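Local coordinates for protein CurJ (Moorea producens 3L, PDB 5TZ6) that probably removes water from a polyketide intermediate as the dehydratase domain of a polyketide synthase module in curacin biosynthesis, at residues A[240-245]-A[293-298]; A[271-276]-A[297-302]. The protein carries 1 engineered substitution. All coordinates share one frame; numbering follows the deposited sequence.

Contact 1 (A[240-245]-A[293-298]); sequences FVPFSI and IGFEGR. With 7OD ((2E,5R)-5-hydroxy-2-methylhept-2-enoic acid), chain C.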
# COMPACT_ATOMS: atom_id res chain seq x y z
N PHE A 240 -36.78 -0.97 6.46
CA PHE A 240 -36.18 -0.60 5.18
C PHE A 240 -34.68 -0.40 5.38
O PHE A 240 -34.26 0.45 6.16
CB PHE A 240 -36.83 0.67 4.62
CG PHE A 240 -38.26 0.48 4.17
CD1 PHE A 240 -38.55 -0.13 2.96
CD2 PHE A 240 -39.32 0.91 4.96
CE1 PHE A 240 -39.86 -0.31 2.54
CE2 PHE A 240 -40.63 0.72 4.56
CZ PHE A 240 -40.90 0.11 3.34
N VAL A 241 -33.88 -1.18 4.66
CA VAL A 241 -32.42 -1.08 4.76
C VAL A 241 -31.88 -0.44 3.49
O VAL A 241 -32.38 -0.71 2.39
CB VAL A 241 -31.79 -2.45 5.01
CG1 VAL A 241 -30.29 -2.30 5.22
CG2 VAL A 241 -32.43 -3.10 6.22
N PRO A 242 -30.90 0.45 3.59
CA PRO A 242 -30.35 1.09 2.38
C PRO A 242 -29.85 0.04 1.40
O PRO A 242 -29.08 -0.85 1.75
CB PRO A 242 -29.21 1.95 2.92
CG PRO A 242 -29.65 2.29 4.32
CD PRO A 242 -30.39 1.08 4.83
N PHE A 243 -30.29 0.17 0.17
CA PHE A 243 -30.03 -0.86 -0.82
C PHE A 243 -29.34 -0.33 -2.07
O PHE A 243 -28.44 -0.99 -2.59
CB PHE A 243 -31.35 -1.54 -1.18
CG PHE A 243 -31.22 -2.59 -2.24
CD1 PHE A 243 -31.34 -2.27 -3.59
CD2 PHE A 243 -31.00 -3.92 -1.89
CE1 PHE A 243 -31.22 -3.24 -4.56
CE2 PHE A 243 -30.89 -4.90 -2.87
CZ PHE A 243 -31.00 -4.56 -4.21
N SER A 244 -29.74 0.84 -2.56
CA SER A 244 -29.09 1.40 -3.75
C SER A 244 -29.24 2.91 -3.74
O SER A 244 -30.15 3.46 -3.12
CB SER A 244 -29.69 0.81 -5.03
OG SER A 244 -31.04 1.20 -5.19
N ILE A 245 -28.33 3.59 -4.44
CA ILE A 245 -28.34 5.05 -4.52
C ILE A 245 -28.00 5.47 -5.94
O ILE A 245 -26.95 5.08 -6.48
CB ILE A 245 -27.34 5.67 -3.52
CG1 ILE A 245 -27.84 5.48 -2.09
CG2 ILE A 245 -27.16 7.14 -3.82
CD1 ILE A 245 -26.83 5.86 -1.04
N ILE A 293 -29.88 11.59 -4.48
CA ILE A 293 -30.94 11.44 -5.47
C ILE A 293 -31.12 9.95 -5.72
O ILE A 293 -30.15 9.23 -5.99
CB ILE A 293 -30.59 12.17 -6.79
CG1 ILE A 293 -30.47 13.67 -6.56
CG2 ILE A 293 -31.65 11.88 -7.85
CD1 ILE A 293 -31.78 14.34 -6.24
N GLY A 294 -32.37 9.50 -5.64
CA GLY A 294 -32.65 8.10 -5.92
C GLY A 294 -32.20 7.15 -4.84
O GLY A 294 -31.69 6.06 -5.16
N PHE A 295 -32.32 7.54 -3.58
CA PHE A 295 -32.09 6.60 -2.49
C PHE A 295 -33.20 5.56 -2.48
O PHE A 295 -34.38 5.91 -2.47
CB PHE A 295 -32.05 7.33 -1.15
CG PHE A 295 -31.88 6.41 0.02
CD1 PHE A 295 -32.97 5.76 0.57
CD2 PHE A 295 -30.63 6.21 0.59
CE1 PHE A 295 -32.83 4.91 1.64
CE2 PHE A 295 -30.48 5.36 1.68
CZ PHE A 295 -31.58 4.71 2.20
N GLU A 296 -32.82 4.29 -2.48
CA GLU A 296 -33.78 3.20 -2.36
C GLU A 296 -33.37 2.30 -1.21
O GLU A 296 -32.25 1.78 -1.19
CB GLU A 296 -33.90 2.37 -3.64
CG GLU A 296 -34.93 1.25 -3.50
CD GLU A 296 -35.11 0.42 -4.75
OE1 GLU A 296 -34.65 -0.74 -4.77
OE2 GLU A 296 -35.72 0.92 -5.73
N GLY A 297 -34.28 2.16 -0.24
CA GLY A 297 -34.16 1.15 0.80
C GLY A 297 -35.18 0.06 0.53
O GLY A 297 -36.20 0.29 -0.12
N ARG A 298 -34.89 -1.14 1.02
CA ARG A 298 -35.79 -2.27 0.83
C ARG A 298 -36.05 -2.96 2.15
O ARG A 298 -35.13 -3.11 2.97
CB ARG A 298 -35.22 -3.28 -0.17
CG ARG A 298 -35.11 -2.74 -1.57
CD ARG A 298 -34.92 -3.85 -2.57
NE ARG A 298 -34.76 -3.33 -3.92
CZ ARG A 298 -34.49 -4.09 -4.97
NH1 ARG A 298 -34.35 -5.40 -4.83
NH2 ARG A 298 -34.36 -3.54 -6.17
OAB 7OD C . -28.75 -3.35 8.98
CAA 7OD C . -27.87 -3.04 8.15
OAI 7OD C . -27.09 -3.91 7.71
CAC 7OD C . -27.74 -1.58 7.69
CAK 7OD C . -26.64 -1.21 6.67
CAD 7OD C . -28.69 -0.50 8.23
CAE 7OD C . -28.52 0.94 7.73
CAF 7OD C . -29.59 1.96 8.18
OAH 7OD C . -29.04 2.80 9.20
CAG 7OD C . -30.87 1.31 8.72
CAJ 7OD C . -31.96 2.39 8.77
O HOH W 1 -31.60 3.61 -6.23
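Glu296 O accepts two backbone N-H groups, from Phe243 N at 2.9 Å and Ser244 N at 3.0 Å, both in the carbonyl plane. Two consecutive residues facing one define a classic beta bulge in this antiparallel strand pair. It lies beside regular bonding: Val241 N to Arg298 O is 2.9 Å and nearly straight, 176°. Chi1 of 178° turns Phe243 CG opposite its backbone N, and the Arg298 guanidinium stacks flat on the ring, a cation-pi contact with planes 12° apart and Arg298 CZ over one face, 3.4 Å from Phe243 CE1; Arg298 CD shares that face. At its edge the guanidinium forms a salt bridge: Arg298 NE meets Glu296 OE1 at 2.7 Å, nearly in the guanidinium plane but on the anti side of OE1 and out of the carboxylate plane. Replacing Arg298 with an alanine would probably leave the Glu296 carboxylate without this cationic mate and bare one face of the Phe243 ring. Pro242 CB packs on Phe295 CZ at 3.7 Å, while Val241 CG1 and Pro242 CD touch the bound ligand, Pro242 CD 3.5 Å from its CAE. Gripped by carboxylate and ring, the guanidinium is probably fixed in rotation and its positive charge favoured.

Contact 2 (A[271-276]-A[297-302]); sequences SGEKFK and GRKANP
The Lys274 side chain runs alongside that of Arg298, a non-hydrogen-bonded pair in the antiparallel hairpin of strands 274-282 and 288-300, part of the hot-dog dehydratase fold. Lys274 CB sets the chain off with CG anti to the carbonyl carbon (chi1 -64°), which brings Lys274 CG to 4.0 Å from Arg298 NE. Lys274 CD runs on past the Glu296 carboxylate. At Lys274 CE the chain comes over one guanidinium face, 3.4 Å from Arg298 NH2. The last torsion bends (chi4 44°) and carries Lys274 NZ above the centre of that plane, 3.5 Å from Arg298 CZ. The two cations share the neighbourhood of the Glu296 carboxylate, the salt-bridge partner of Arg298, which probably offsets their charges. Backbone bonds flank the pair: Phe275 and Gly297 exchange N-H and C=O in both directions, and Phe275 N to Gly297 O, at 2.9 Å, is nearly straight at 172°. Beyond the pair, the Glu273 chain passes crosswise over Lys299 through their aliphatic parts, Glu273 CG being 3.9 Å from Lys299 CB. There Glu273 O accepts the N-H of Lys299 (Lys299 N at 2.9 Å) and also lies 3.2 Å from Arg298 CA.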
# COMPACT_ATOMS: atom_id res chain seq x y z
N SER A 271 -44.22 -2.09 -5.74
CA SER A 271 -43.75 -3.00 -4.70
C SER A 271 -43.72 -2.25 -3.37
O SER A 271 -42.95 -1.30 -3.21
CB SER A 271 -42.36 -3.54 -5.06
OG SER A 271 -41.83 -4.31 -3.99
N GLY A 272 -44.54 -2.69 -2.43
CA GLY A 272 -44.60 -2.08 -1.11
C GLY A 272 -43.41 -2.41 -0.24
O GLY A 272 -43.42 -2.17 0.97
N GLU A 273 -42.36 -2.94 -0.85
CA GLU A 273 -41.13 -3.27 -0.15
C GLU A 273 -39.99 -2.33 -0.50
O GLU A 273 -38.91 -2.44 0.11
CB GLU A 273 -40.72 -4.72 -0.43
CG GLU A 273 -41.35 -5.70 0.55
CD GLU A 273 -41.57 -7.08 -0.05
OE1 GLU A 273 -42.29 -7.18 -1.06
OE2 GLU A 273 -41.03 -8.06 0.51
N LYS A 274 -40.18 -1.44 -1.46
CA LYS A 274 -39.17 -0.46 -1.83
C LYS A 274 -39.61 0.91 -1.36
O LYS A 274 -40.75 1.33 -1.61
CB LYS A 274 -38.97 -0.43 -3.35
CG LYS A 274 -38.43 -1.71 -3.94
CD LYS A 274 -38.46 -1.62 -5.45
CE LYS A 274 -37.67 -2.75 -6.08
NZ LYS A 274 -37.96 -4.04 -5.41
N PHE A 275 -38.72 1.61 -0.67
CA PHE A 275 -38.94 3.00 -0.29
C PHE A 275 -37.92 3.86 -1.03
O PHE A 275 -36.71 3.64 -0.89
CB PHE A 275 -38.83 3.21 1.21
CG PHE A 275 -39.36 4.52 1.67
CD1 PHE A 275 -38.54 5.64 1.73
CD2 PHE A 275 -40.70 4.66 2.00
CE1 PHE A 275 -39.04 6.86 2.13
CE2 PHE A 275 -41.21 5.88 2.40
CZ PHE A 275 -40.38 6.98 2.46
N LYS A 276 -38.42 4.83 -1.80
CA LYS A 276 -37.59 5.69 -2.63
C LYS A 276 -37.68 7.14 -2.16
O LYS A 276 -38.77 7.63 -1.85
CB LYS A 276 -37.99 5.59 -4.10
CG LYS A 276 -37.95 4.17 -4.66
CD LYS A 276 -38.64 4.08 -6.02
CE LYS A 276 -38.39 2.72 -6.66
NZ LYS A 276 -38.94 2.64 -8.04
N GLY A 297 -34.28 2.16 -0.24
CA GLY A 297 -34.16 1.15 0.80
C GLY A 297 -35.18 0.06 0.53
O GLY A 297 -36.20 0.29 -0.12
N ARG A 298 -34.89 -1.14 1.02
CA ARG A 298 -35.79 -2.27 0.83
C ARG A 298 -36.05 -2.96 2.15
O ARG A 298 -35.13 -3.11 2.97
CB ARG A 298 -35.22 -3.28 -0.17
CG ARG A 298 -35.11 -2.74 -1.57
CD ARG A 298 -34.92 -3.85 -2.57
NE ARG A 298 -34.76 -3.33 -3.92
CZ ARG A 298 -34.49 -4.09 -4.97
NH1 ARG A 298 -34.35 -5.40 -4.83
NH2 ARG A 298 -34.36 -3.54 -6.17
N LYS A 299 -37.29 -3.38 2.35
CA LYS A 299 -37.67 -4.11 3.55
C LYS A 299 -36.78 -5.34 3.70
O LYS A 299 -36.54 -6.07 2.73
CB LYS A 299 -39.13 -4.53 3.48
CG LYS A 299 -40.13 -3.43 3.79
CD LYS A 299 -40.77 -3.64 5.15
CE LYS A 299 -42.05 -2.83 5.29
NZ LYS A 299 -42.69 -3.04 6.62
N ALA A 300 -36.29 -5.57 4.91
CA ALA A 300 -35.44 -6.73 5.14
C ALA A 300 -35.31 -6.98 6.64
O ALA A 300 -35.48 -6.07 7.46
CB ALA A 300 -34.06 -6.55 4.51
N ASN A 301 -35.01 -8.22 6.97
CA ASN A 301 -34.67 -8.59 8.33
C ASN A 301 -33.16 -8.44 8.50
O ASN A 301 -32.41 -9.17 7.84
CB ASN A 301 -35.09 -10.02 8.62
CG ASN A 301 -34.90 -10.40 10.08
OD1 ASN A 301 -33.92 -10.00 10.72
ND2 ASN A 301 -35.83 -11.19 10.61
N PRO A 302 -32.68 -7.53 9.34
CA PRO A 302 -31.23 -7.32 9.43
C PRO A 302 -30.46 -8.58 9.76
O PRO A 302 -29.29 -8.71 9.38
CB PRO A 302 -31.09 -6.26 10.53
CG PRO A 302 -32.40 -5.53 10.50
CD PRO A 302 -33.43 -6.60 10.21

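How the contacts relate
The two contacts have centres about 8 Å apart and share Gly297 and Arg298 on strand 288-300, which runs between strands 239-250 and 274-282. Along the chain the order is 240-245, then 271-276, then the common strand, so each contact returns to the same final strand. Contact 1 supplies Phe240, Val241 and Pro242 to the ligand pocket; contact 2 pairs the open ends of the hairpin, and its segment 297-302 runs on to Pro302, which touches the ligand. They also meet directly: Phe240 CE1 lies 3.4 Å from both Glu273 O and Lys299 CG, and Glu296 OE2 is 3.4 Å from Lys276 CE. The pocket-lining strand is thereby tied through one neighbour to the next.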